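Local coordinates for protein porin (Pseudomonas aeruginosa, PDB 3T24) that forms a beta-barrel channel in the bacterial outer membrane and, as a member of the OprD family, probably lets small carboxylate-bearing substrates pass, at residues Tyr209-Gly212 / Tyr218-His221; Gln220-Leu225 / Thr283-Ile288; Met171-Thr174 / Gln180-Val183; Ile125-Ser130 / Gln135-Gly140. All blocks are in the same frame, centred on the assembly; numbering follows the deposited sequence.

How the contacts relate
The four contacts illustrate how a porin barrel treats its wall and its loops differently; contacts 1, 2 and 4 are buried, contact 3 only partly so. Contact 1 belongs to the wall itself, where two neighbouring antiparallel strands share backbone bonds and an aromatic cluster reaches bound detergent. Contact 2 shares Q220 and H221 with contact 1 and ties the wall to a loop through an amide and two rings. Contact 4, nearest the chain's centre, pins a loop to the start of a short strand by polar bonds at Q135 and apolar packing on F137. Contact 3 is a looser apolar meeting within one long loop; it touches contact 1 through I173 and Y218, and contact 2 through T174 and Y287.

Contact 1 (Tyr209-Gly212 / Tyr218-His221); sequences YHYG and YKQH. With C8E ((hydroxyethyloxy)tri(ethyloxy)octane), chain J.
H221 meets two tyrosines of the adjacent strand, Y209 and Y211, and the three rings make one aromatic cluster. Y209, with CG anti to its own backbone nitrogen (chi1 177°), runs alongside H221 and points the same way, which brings its hydroxyl to the imidazole edge. There H221 ND1 donates to Y209 OH at 2.8 Å, and the oxygen lies close to the plane of the imidazole. Y211 uses a different approach: its edge is turned toward the face of H221 in an edge-to-face pair, with Y211 CD1 3.7 Å from H221 CE1 and the two planes 68° apart.

The tight part is the backbone beneath. G212 and Q220 form an antiparallel hydrogen-bonded pair, G212 N giving to Q220 O at 3.0 Å and Q220 N returning a bond to G212 O at 2.8 Å. Y211 and H221 are the neighbouring non-hydrogen-bonded pair, their CA atoms 4.7 Å apart.

The other side is looser. Y211 OH comes no nearer to K219 than 4.1 Å, at CD, and the lysine amine turns instead to the carbonyl of D248. A detergent molecule covers one face of Y211, its atom C11 standing 3.8 Å above the centre of the ring, and its C16 reaches the edge of Y209.

The chemistry suits a membrane-facing wall: the imidazole spends its ND1 hydrogen on a neighbouring tyrosine, and the two tyrosine rings pack against the amphiphile, consistent with the aromatic belts of outer-membrane barrels.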
loop_
_atom_site.group_PDB
_atom_site.type_symbol
_atom_site.label_atom_id
_atom_site.label_comp_id
_atom_site.label_asym_id
_atom_site.label_seq_id
_atom_site.Cartn_x
_atom_site.Cartn_y
_atom_site.Cartn_z
ATOM N N TYR A 209 -2.845 17.053 5.600
ATOM C CA TYR A 209 -3.375 16.716 6.908
ATOM C C TYR A 209 -4.525 15.706 6.704
ATOM O O TYR A 209 -5.481 15.970 5.990
ATOM C CB TYR A 209 -3.825 17.997 7.633
ATOM C CG TYR A 209 -4.473 17.795 8.980
ATOM C CD1 TYR A 209 -3.714 17.713 10.131
ATOM C CD2 TYR A 209 -5.845 17.717 9.105
ATOM C CE1 TYR A 209 -4.303 17.541 11.369
ATOM C CE2 TYR A 209 -6.446 17.543 10.336
ATOM C CZ TYR A 209 -5.667 17.457 11.467
ATOM O OH TYR A 209 -6.253 17.286 12.699
ATOM N N HIS A 210 -4.409 14.536 7.314
ATOM C CA HIS A 210 -5.416 13.507 7.145
ATOM C C HIS A 210 -5.830 12.932 8.484
ATOM O O HIS A 210 -4.998 12.738 9.367
ATOM C CB HIS A 210 -4.899 12.386 6.215
ATOM C CG HIS A 210 -4.737 12.835 4.795
ATOM N ND1 HIS A 210 -5.731 12.681 3.857
ATOM C CD2 HIS A 210 -3.725 13.486 4.179
ATOM C CE1 HIS A 210 -5.327 13.201 2.708
ATOM N NE2 HIS A 210 -4.117 13.702 2.879
ATOM N N TYR A 211 -7.130 12.669 8.597
ATOM C CA TYR A 211 -7.744 12.045 9.750
ATOM C C TYR A 211 -8.423 10.737 9.361
ATOM O O TYR A 211 -9.110 10.656 8.344
ATOM C CB TYR A 211 -8.803 12.983 10.298
ATOM C CG TYR A 211 -9.662 12.418 11.412
ATOM C CD1 TYR A 211 -9.235 12.466 12.745
ATOM C CD2 TYR A 211 -10.920 11.881 11.141
ATOM C CE1 TYR A 211 -10.032 11.976 13.780
ATOM C CE2 TYR A 211 -11.723 11.386 12.158
ATOM C CZ TYR A 211 -11.272 11.442 13.480
ATOM O OH TYR A 211 -12.067 10.966 14.496
ATOM N N GLY A 212 -8.242 9.723 10.190
ATOM C CA GLY A 212 -8.942 8.466 10.034
ATOM C C GLY A 212 -9.372 7.894 11.377
ATOM O O GLY A 212 -8.626 7.937 12.357
ATOM N N TYR A 218 -9.267 3.022 16.898
ATOM C CA TYR A 218 -8.312 4.124 16.971
ATOM C C TYR A 218 -8.728 5.345 16.171
ATOM O O TYR A 218 -9.556 5.271 15.241
ATOM C CB TYR A 218 -6.926 3.661 16.483
ATOM C CG TYR A 218 -6.826 3.385 14.983
ATOM C CD1 TYR A 218 -6.512 4.403 14.087
ATOM C CD2 TYR A 218 -7.050 2.109 14.469
ATOM C CE1 TYR A 218 -6.415 4.166 12.748
ATOM C CE2 TYR A 218 -6.934 1.851 13.111
ATOM C CZ TYR A 218 -6.629 2.891 12.258
ATOM O OH TYR A 218 -6.514 2.650 10.915
ATOM N N LYS A 219 -8.127 6.468 16.544
ATOM C CA LYS A 219 -8.183 7.701 15.777
ATOM C C LYS A 219 -6.758 8.013 15.386
ATOM O O LYS A 219 -5.823 7.773 16.152
ATOM C CB LYS A 219 -8.676 8.863 16.633
ATOM C CG LYS A 219 -9.899 8.594 17.451
ATOM C CD LYS A 219 -10.410 9.884 18.071
ATOM C CE LYS A 219 -11.084 9.610 19.394
ATOM N NZ LYS A 219 -10.086 9.143 20.403
ATOM N N GLN A 220 -6.581 8.600 14.217
ATOM C CA GLN A 220 -5.242 8.893 13.756
ATOM C C GLN A 220 -5.245 10.213 13.000
ATOM O O GLN A 220 -6.141 10.471 12.188
ATOM C CB GLN A 220 -4.763 7.766 12.856
ATOM C CG GLN A 220 -3.341 7.911 12.325
ATOM C CD GLN A 220 -2.941 6.693 11.509
ATOM O OE1 GLN A 220 -3.126 6.663 10.293
ATOM N NE2 GLN A 220 -2.427 5.668 12.184
ATOM N N HIS A 221 -4.252 11.046 13.304
ATOM C CA HIS A 221 -3.990 12.278 12.570
ATOM C C HIS A 221 -2.659 12.083 11.865
ATOM O O HIS A 221 -1.663 11.711 12.497
ATOM C CB HIS A 221 -3.913 13.485 13.523
ATOM C CG HIS A 221 -5.186 13.730 14.274
ATOM N ND1 HIS A 221 -6.024 14.786 13.991
ATOM C CD2 HIS A 221 -5.780 13.033 15.270
ATOM C CE1 HIS A 221 -7.078 14.738 14.790
ATOM N NE2 HIS A 221 -6.949 13.686 15.578
HETATM C C1 C8E J . -18.821 10.442 7.155
HETATM C C2 C8E J . -17.380 10.931 7.022
HETATM C C3 C8E J . -16.883 11.494 8.350
HETATM C C4 C8E J . -15.605 12.324 8.227
HETATM C C5 C8E J . -15.080 12.754 9.605
HETATM C C6 C8E J . -15.116 14.275 9.847
HETATM C C7 C8E J . -14.088 14.757 10.883
HETATM C C8 C8E J . -14.647 15.072 12.275
HETATM O O9 C8E J . -13.701 14.753 13.302
HETATM C C10 C8E J . -12.804 15.809 13.673
HETATM C C11 C8E J . -11.420 15.601 13.049
HETATM O O12 C8E J . -11.507 15.848 11.652
HETATM C C13 C8E J . -10.280 16.145 11.000
HETATM C C14 C8E J . -10.417 17.342 10.047
HETATM O O15 C8E J . -10.333 16.982 8.675
HETATM C C16 C8E J . -9.246 17.566 7.978
HETATM C C17 C8E J . -9.717 18.519 6.876
HETATM O O18 C8E J . -8.616 19.070 6.171
#

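Contact 2 (Gln220-Leu225 / Thr283-Ile288); sequences QHYLGL and TGFAYI
F285 meets the edge of the Y222 ring: its CZ lies near the plane of the tyrosine, 3.7 Å from Y222 CE1, while the two side chains cross at about a right angle. At the same tyrosine's edge, also in plane, sits OE1 of Q220. The third flat group is the Q220 amide, whose plane is only 20° from that of the F285 ring, with Q220 NE2 3.4 Å from F285 CE1.

Beyond CG the glutamine is fully extended, and this length carries the amide from the strand to the loop. There NE2 donates to A286 O at 2.9 Å, meeting a lone pair in the carbonyl plane, although the oxygen is tilted 23° from the amide's own plane and the N-H...O angle is a bent 141°. A water 2.7 Å from Q220 OE1 and 2.9 Å from A286 O can link the two, although other acceptors compete for its protons. NE2 has a second partner in the hydroxyl of S246, on the next strand, which fixes the rotation of the amide further. F285 is packed on A244, A258 and L295 as well.

Taken together, a buried polar side chain and two aromatic rings fasten the loop between strands 270-280 and 310-319 to strand 218-230. Inward-folded loops are how porins commonly narrow their lumen, and this loop, fastened to the barrel strand, is consistent with that arrangement.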
loop_
_atom_site.group_PDB
_atom_site.type_symbol
_atom_site.label_atom_id
_atom_site.label_comp_id
_atom_site.label_asym_id
_atom_site.label_seq_id
_atom_site.Cartn_x
_atom_site.Cartn_y
_atom_site.Cartn_z
ATOM N N GLN A 220 -6.581 8.600 14.217
ATOM C CA GLN A 220 -5.242 8.893 13.756
ATOM C C GLN A 220 -5.245 10.213 13.000
ATOM O O GLN A 220 -6.141 10.471 12.188
ATOM C CB GLN A 220 -4.763 7.766 12.856
ATOM C CG GLN A 220 -3.341 7.911 12.325
ATOM C CD GLN A 220 -2.941 6.693 11.509
ATOM O OE1 GLN A 220 -3.126 6.663 10.293
ATOM N NE2 GLN A 220 -2.427 5.668 12.184
ATOM N N HIS A 221 -4.252 11.046 13.304
ATOM C CA HIS A 221 -3.990 12.278 12.570
ATOM C C HIS A 221 -2.659 12.083 11.865
ATOM O O HIS A 221 -1.663 11.711 12.497
ATOM C CB HIS A 221 -3.913 13.485 13.523
ATOM C CG HIS A 221 -5.186 13.730 14.274
ATOM N ND1 HIS A 221 -6.024 14.786 13.991
ATOM C CD2 HIS A 221 -5.780 13.033 15.270
ATOM C CE1 HIS A 221 -7.078 14.738 14.790
ATOM N NE2 HIS A 221 -6.949 13.686 15.578
ATOM N N TYR A 222 -2.652 12.294 10.557
ATOM C CA TYR A 222 -1.445 12.115 9.777
ATOM C C TYR A 222 -1.044 13.445 9.170
ATOM O O TYR A 222 -1.833 14.063 8.460
ATOM C CB TYR A 222 -1.674 11.097 8.656
ATOM C CG TYR A 222 -0.489 10.213 8.425
ATOM C CD1 TYR A 222 -0.526 8.853 8.769
ATOM C CD2 TYR A 222 0.680 10.726 7.883
ATOM C CE1 TYR A 222 0.571 8.033 8.574
ATOM C CE2 TYR A 222 1.790 9.916 7.695
ATOM C CZ TYR A 222 1.733 8.570 8.046
ATOM O OH TYR A 222 2.834 7.765 7.853
ATOM N N LEU A 223 0.173 13.893 9.437
ATOM C CA LEU A 223 0.660 15.105 8.788
ATOM C C LEU A 223 1.749 14.759 7.794
ATOM O O LEU A 223 2.572 13.891 8.042
ATOM C CB LEU A 223 1.182 16.118 9.801
ATOM C CG LEU A 223 0.187 16.949 10.613
ATOM C CD1 LEU A 223 -0.586 16.069 11.566
ATOM C CD2 LEU A 223 0.929 18.027 11.392
ATOM N N GLY A 224 1.737 15.433 6.657
ATOM C CA GLY A 224 2.729 15.193 5.636
ATOM C C GLY A 224 3.263 16.474 5.036
ATOM O O GLY A 224 2.595 17.517 5.044
ATOM N N LEU A 225 4.484 16.381 4.524
ATOM C CA LEU A 225 5.176 17.485 3.884
ATOM C C LEU A 225 6.038 16.817 2.837
ATOM O O LEU A 225 6.872 15.984 3.161
ATOM C CB LEU A 225 6.040 18.229 4.910
ATOM C CG LEU A 225 7.087 19.319 4.600
ATOM C CD1 LEU A 225 7.983 18.987 3.387
ATOM C CD2 LEU A 225 6.456 20.712 4.457
ATOM N N THR A 283 2.234 1.547 21.973
ATOM C CA THR A 283 2.066 0.531 20.915
ATOM C C THR A 283 2.769 0.967 19.640
ATOM O O THR A 283 3.160 2.120 19.517
ATOM C CB THR A 283 0.589 0.346 20.522
ATOM O OG1 THR A 283 0.182 1.465 19.718
ATOM C CG2 THR A 283 -0.300 0.247 21.758
ATOM N N GLY A 284 2.918 0.050 18.691
ATOM C CA GLY A 284 3.356 0.417 17.352
ATOM C C GLY A 284 2.280 1.138 16.505
ATOM O O GLY A 284 1.199 1.508 16.993
ATOM N N PHE A 285 2.589 1.358 15.231
ATOM C CA PHE A 285 1.683 2.048 14.293
ATOM C C PHE A 285 0.308 1.386 14.105
ATOM O O PHE A 285 0.197 0.158 14.059
ATOM C CB PHE A 285 2.373 2.167 12.947
ATOM C CG PHE A 285 1.665 3.063 11.973
ATOM C CD1 PHE A 285 1.497 4.409 12.249
ATOM C CD2 PHE A 285 1.184 2.558 10.767
ATOM C CE1 PHE A 285 0.841 5.246 11.343
ATOM C CE2 PHE A 285 0.552 3.380 9.862
ATOM C CZ PHE A 285 0.380 4.728 10.138
ATOM N N ALA A 286 -0.735 2.205 14.008
ATOM C CA ALA A 286 -2.108 1.702 13.819
ATOM C C ALA A 286 -2.572 1.759 12.359
ATOM O O ALA A 286 -2.535 2.830 11.729
ATOM C CB ALA A 286 -3.086 2.475 14.697
ATOM N N TYR A 287 -3.004 0.614 11.825
ATOM C CA TYR A 287 -3.574 0.580 10.457
ATOM C C TYR A 287 -4.508 -0.600 10.215
ATOM O O TYR A 287 -4.388 -1.634 10.870
ATOM C CB TYR A 287 -2.491 0.663 9.366
ATOM C CG TYR A 287 -1.462 -0.469 9.344
ATOM C CD1 TYR A 287 -1.424 -1.383 8.295
ATOM C CD2 TYR A 287 -0.505 -0.587 10.342
ATOM C CE1 TYR A 287 -0.469 -2.393 8.251
ATOM C CE2 TYR A 287 0.454 -1.590 10.309
ATOM C CZ TYR A 287 0.469 -2.494 9.262
ATOM O OH TYR A 287 1.421 -3.506 9.224
ATOM N N ILE A 288 -5.458 -0.422 9.294
ATOM C CA ILE A 288 -6.461 -1.457 9.026
ATOM C C ILE A 288 -5.791 -2.780 8.705
ATOM O O ILE A 288 -4.837 -2.838 7.930
ATOM C CB ILE A 288 -7.475 -1.049 7.894
ATOM C CG1 ILE A 288 -8.320 0.149 8.352
ATOM C CG2 ILE A 288 -8.402 -2.200 7.520
ATOM C CD1 ILE A 288 -8.768 1.038 7.219
HETATM O O HOH W 1 -2.894 4.167 9.230
#

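Contact 3 (Met171-Thr174 / Gln180-Val183); sequences MTIT and QIVV
I173 and I181 reach toward each other, tip to tip, and their methyl groups make the first shell of the contact. I173 CG2 lies 3.9 Å from I181 CG2, while I173 CD1 stands 4.0 Å from that same I181 branch. The two delta carbons, CD1 of I173 and CD1 of I181, are slightly farther apart at 4.2 Å. In I173 the CG1 arm is anti to the backbone nitrogen (chi1 -159°), which sets CG2 between nitrogen and carbonyl carbon and lets both branches face I181. V183 adds a looser touch, its CG2 4.3 Å from I173 CG2, and I181 CD1 rests 3.5 Å from the backbone oxygen T174 O.

The backbones themselves stay well apart: the closest CA atoms, those of T174 and I181, are separated by 8.2 Å, so the gap is bridged by side chains, in one place against a backbone oxygen.

What positions these groups lies in the second shell. T174 turns its side chain from I181 and bonds through OG1 to Y287 O, anchoring 171-174 to the neighbouring loop. On the other side, N253 takes a hydrogen bond from V182 N at its OD1 and gives one from ND2 to Q180 O, gripping the main chain on both sides of I181. F217, V254 and the ring of Y218 pack against I173.

The arrangement is that of a long porin loop, here joining strands 150-161 and 192-200, which doubles back on itself through apolar side chains and is pinned by adjoining loops.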
loop_
_atom_site.group_PDB
_atom_site.type_symbol
_atom_site.label_atom_id
_atom_site.label_comp_id
_atom_site.label_asym_id
_atom_site.label_seq_id
_atom_site.Cartn_x
_atom_site.Cartn_y
_atom_site.Cartn_z
ATOM N N MET A 171 -14.027 -4.740 9.434
ATOM C CA MET A 171 -12.600 -4.465 9.527
ATOM C C MET A 171 -12.013 -4.718 10.922
ATOM O O MET A 171 -12.729 -4.767 11.929
ATOM C CB MET A 171 -12.333 -3.020 9.111
ATOM C CG MET A 171 -12.639 -2.759 7.644
ATOM S SD MET A 171 -12.755 -0.999 7.253
ATOM C CE MET A 171 -14.478 -0.738 7.656
ATOM N N THR A 172 -10.701 -4.885 10.974
ATOM C CA THR A 172 -10.028 -4.951 12.256
ATOM C C THR A 172 -8.727 -4.188 12.139
ATOM O O THR A 172 -8.447 -3.558 11.119
ATOM C CB THR A 172 -9.726 -6.404 12.742
ATOM O OG1 THR A 172 -8.960 -7.111 11.764
ATOM C CG2 THR A 172 -10.999 -7.192 13.031
ATOM N N ILE A 173 -7.926 -4.267 13.194
ATOM C CA ILE A 173 -6.663 -3.569 13.222
ATOM C C ILE A 173 -5.539 -4.574 12.998
ATOM O O ILE A 173 -5.647 -5.745 13.354
ATOM C CB ILE A 173 -6.469 -2.851 14.569
ATOM C CG1 ILE A 173 -5.443 -1.728 14.423
ATOM C CG2 ILE A 173 -6.055 -3.878 15.686
ATOM C CD1 ILE A 173 -5.217 -0.937 15.704
ATOM N N THR A 174 -4.462 -4.135 12.382
ATOM C CA THR A 174 -3.295 -5.000 12.291
ATOM C C THR A 174 -2.731 -5.248 13.688
ATOM O O THR A 174 -2.447 -4.305 14.424
ATOM C CB THR A 174 -2.227 -4.364 11.425
ATOM O OG1 THR A 174 -2.820 -3.954 10.182
ATOM C CG2 THR A 174 -1.067 -5.373 11.167
ATOM N N GLN A 180 2.212 -4.771 20.115
ATOM C CA GLN A 180 1.727 -4.601 21.452
ATOM C C GLN A 180 0.347 -3.881 21.447
ATOM O O GLN A 180 -0.086 -3.225 22.410
ATOM C CB GLN A 180 2.836 -3.873 22.159
ATOM C CG GLN A 180 2.446 -2.751 22.948
ATOM C CD GLN A 180 2.045 -3.194 24.283
ATOM O OE1 GLN A 180 1.826 -4.383 24.517
ATOM N NE2 GLN A 180 1.918 -2.250 25.177
ATOM N N ILE A 181 -0.350 -4.034 20.325
ATOM C CA ILE A 181 -1.721 -3.565 20.208
ATOM C C ILE A 181 -2.698 -4.568 20.813
ATOM O O ILE A 181 -2.717 -5.745 20.475
ATOM C CB ILE A 181 -2.096 -3.296 18.763
ATOM C CG1 ILE A 181 -1.339 -2.060 18.270
ATOM C CG2 ILE A 181 -3.591 -3.132 18.646
ATOM C CD1 ILE A 181 -1.308 -1.934 16.798
ATOM N N VAL A 182 -3.495 -4.090 21.744
ATOM C CA VAL A 182 -4.367 -4.968 22.488
ATOM C C VAL A 182 -5.788 -4.454 22.380
ATOM O O VAL A 182 -6.069 -3.278 22.589
ATOM C CB VAL A 182 -3.936 -5.080 24.003
ATOM C CG1 VAL A 182 -4.994 -5.794 24.798
ATOM C CG2 VAL A 182 -2.606 -5.825 24.119
ATOM N N VAL A 183 -6.691 -5.371 22.104
ATOM C CA VAL A 183 -8.036 -5.013 21.724
ATOM C C VAL A 183 -9.011 -5.881 22.503
ATOM O O VAL A 183 -8.708 -7.042 22.809
ATOM C CB VAL A 183 -8.146 -5.211 20.173
ATOM C CG1 VAL A 183 -9.327 -6.058 19.771
ATOM C CG2 VAL A 183 -8.095 -3.873 19.447
#

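Contact 4 (Ile125-Ser130 / Gln135-Gly140); sequences IMPNDS and QTFQGG. With SO4 (sulfate ion), chain F.
Q135 extends its side chain to the backbone of N128, its CG anti to the backbone nitrogen (chi1 177°), and the two residues exchange a pair of bonds. N128 N gives to Q135 OE1 at 2.8 Å, the donor tilted 29° from the plane of the amide carbonyl, while Q135 N gives to N128 O, also at 2.8 Å. A water spans N128 O and Q135 O, and Q135 NE2 bonds to Q162 OE1.

Beside this polar clasp the apolar groups are set differently. I125 and F137 approach from opposite directions, with I125 CD1 3.8 Å from F137 CZ. P127 instead crosses F137 at about a right angle, its CB near the ring plane at the edge, 4.2 Å from F137 CE1.

The rotation of the N128 amide is fixed by several bonds: OD1 accepts from S130 N, which stands above the carbonyl plane, in an Asx turn, and ND2 gives to S130 OG in the amide plane at 3.0 Å. R163 and D292 bond to that amide too.

Next to S130 sits a sulfate, probably from the crystallisation liquor, gripped by R131, R163 and R391. The Asx turn shapes a loop beside these arginines, surroundings consistent with a channel that accepts carboxylates.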
loop_
_atom_site.group_PDB
_atom_site.type_symbol
_atom_site.label_atom_id
_atom_site.label_comp_id
_atom_site.label_asym_id
_atom_site.label_seq_id
_atom_site.Cartn_x
_atom_site.Cartn_y
_atom_site.Cartn_z
ATOM N N ILE A 125 -5.088 5.254 4.813
ATOM C CA ILE A 125 -5.587 3.981 4.270
ATOM C C ILE A 125 -4.944 3.674 2.908
ATOM O O ILE A 125 -5.280 4.284 1.874
ATOM C CB ILE A 125 -7.147 3.932 4.198
ATOM C CG1 ILE A 125 -7.634 2.670 3.485
ATOM C CG2 ILE A 125 -7.703 5.129 3.450
ATOM C CD1 ILE A 125 -6.912 1.373 3.954
ATOM N N MET A 126 -3.995 2.744 2.920
ATOM C CA MET A 126 -3.362 2.270 1.692
ATOM C C MET A 126 -3.692 0.804 1.497
ATOM O O MET A 126 -3.081 -0.066 2.102
ATOM C CB MET A 126 -1.841 2.476 1.699
ATOM C CG MET A 126 -1.430 3.920 1.769
ATOM S SD MET A 126 -1.566 4.772 0.181
ATOM C CE MET A 126 -0.420 3.790 -0.783
ATOM N N PRO A 127 -4.682 0.539 0.646
ATOM C CA PRO A 127 -5.202 -0.809 0.400
ATOM C C PRO A 127 -4.096 -1.691 -0.151
ATOM O O PRO A 127 -3.293 -1.232 -0.958
ATOM C CB PRO A 127 -6.279 -0.566 -0.656
ATOM C CG PRO A 127 -6.682 0.876 -0.462
ATOM C CD PRO A 127 -5.407 1.570 -0.122
ATOM N N ASN A 128 -4.023 -2.935 0.306
ATOM C CA ASN A 128 -3.026 -3.840 -0.235
ATOM C C ASN A 128 -3.287 -4.265 -1.685
ATOM O O ASN A 128 -4.427 -4.565 -2.060
ATOM C CB ASN A 128 -2.894 -5.097 0.607
ATOM C CG ASN A 128 -1.818 -6.000 0.068
ATOM O OD1 ASN A 128 -2.094 -6.910 -0.707
ATOM N ND2 ASN A 128 -0.576 -5.719 0.426
ATOM N N ASP A 129 -2.228 -4.292 -2.492
ATOM C CA ASP A 129 -2.302 -4.909 -3.812
ATOM C C ASP A 129 -0.971 -5.531 -4.234
ATOM O O ASP A 129 -0.505 -5.341 -5.349
ATOM C CB ASP A 129 -2.809 -3.929 -4.881
ATOM C CG ASP A 129 -3.060 -4.618 -6.216
ATOM O OD1 ASP A 129 -3.099 -5.877 -6.211
ATOM O OD2 ASP A 129 -3.227 -3.914 -7.252
ATOM N N SER A 130 -0.388 -6.310 -3.345
ATOM C CA SER A 130 0.912 -6.892 -3.581
ATOM C C SER A 130 0.792 -8.371 -3.930
ATOM O O SER A 130 1.757 -8.966 -4.398
ATOM C CB SER A 130 1.796 -6.722 -2.337
ATOM O OG SER A 130 1.265 -7.468 -1.251
ATOM N N GLN A 135 -6.984 -5.790 -2.349
ATOM C CA GLN A 135 -7.898 -5.563 -1.246
ATOM C C GLN A 135 -8.835 -4.432 -1.684
ATOM O O GLN A 135 -8.383 -3.441 -2.252
ATOM C CB GLN A 135 -7.080 -5.137 -0.008
ATOM C CG GLN A 135 -7.881 -4.776 1.231
ATOM C CD GLN A 135 -7.010 -4.182 2.332
ATOM O OE1 GLN A 135 -6.147 -3.348 2.065
ATOM N NE2 GLN A 135 -7.223 -4.629 3.574
ATOM N N THR A 136 -10.136 -4.582 -1.451
ATOM C CA THR A 136 -11.076 -3.515 -1.763
ATOM C C THR A 136 -11.985 -3.248 -0.573
ATOM O O THR A 136 -12.057 -4.051 0.343
ATOM C CB THR A 136 -11.991 -3.875 -2.951
ATOM O OG1 THR A 136 -12.899 -4.909 -2.545
ATOM C CG2 THR A 136 -11.178 -4.335 -4.179
ATOM N N PHE A 137 -12.714 -2.139 -0.621
ATOM C CA PHE A 137 -13.617 -1.750 0.456
ATOM C C PHE A 137 -15.001 -1.400 -0.084
ATOM O O PHE A 137 -15.147 -1.066 -1.253
ATOM C CB PHE A 137 -13.047 -0.540 1.204
ATOM C CG PHE A 137 -11.784 -0.841 1.967
ATOM C CD1 PHE A 137 -10.560 -0.799 1.337
ATOM C CD2 PHE A 137 -11.834 -1.189 3.306
ATOM C CE1 PHE A 137 -9.425 -1.100 2.020
ATOM C CE2 PHE A 137 -10.682 -1.484 4.008
ATOM C CZ PHE A 137 -9.473 -1.430 3.365
ATOM N N GLN A 138 -16.010 -1.469 0.777
ATOM C CA GLN A 138 -17.336 -0.975 0.431
ATOM C C GLN A 138 -17.626 0.276 1.246
ATOM O O GLN A 138 -17.369 0.320 2.445
ATOM C CB GLN A 138 -18.406 -2.039 0.715
ATOM C CG GLN A 138 -18.161 -3.377 0.038
ATOM C CD GLN A 138 -18.365 -3.312 -1.463
ATOM O OE1 GLN A 138 -19.385 -2.816 -1.937
ATOM N NE2 GLN A 138 -17.392 -3.806 -2.220
ATOM N N GLY A 139 -18.166 1.298 0.606
ATOM C CA GLY A 139 -18.503 2.510 1.323
ATOM C C GLY A 139 -18.782 3.640 0.362
ATOM O O GLY A 139 -19.248 3.417 -0.740
ATOM N N GLY A 140 -18.476 4.855 0.787
ATOM C CA GLY A 140 -18.713 6.032 -0.015
ATOM C C GLY A 140 -17.599 7.022 0.219
ATOM O O GLY A 140 -17.121 7.182 1.348
HETATM S S SO4 F . 2.243 -8.919 1.658
HETATM O O1 SO4 F . 2.801 -7.577 1.813
HETATM O O2 SO4 F . 1.994 -9.215 0.250
HETATM O O3 SO4 F . 3.155 -9.944 2.147
HETATM O O4 SO4 F . 0.990 -8.963 2.415
HETATM O O HOH W 2 -6.185 -2.574 -3.404
#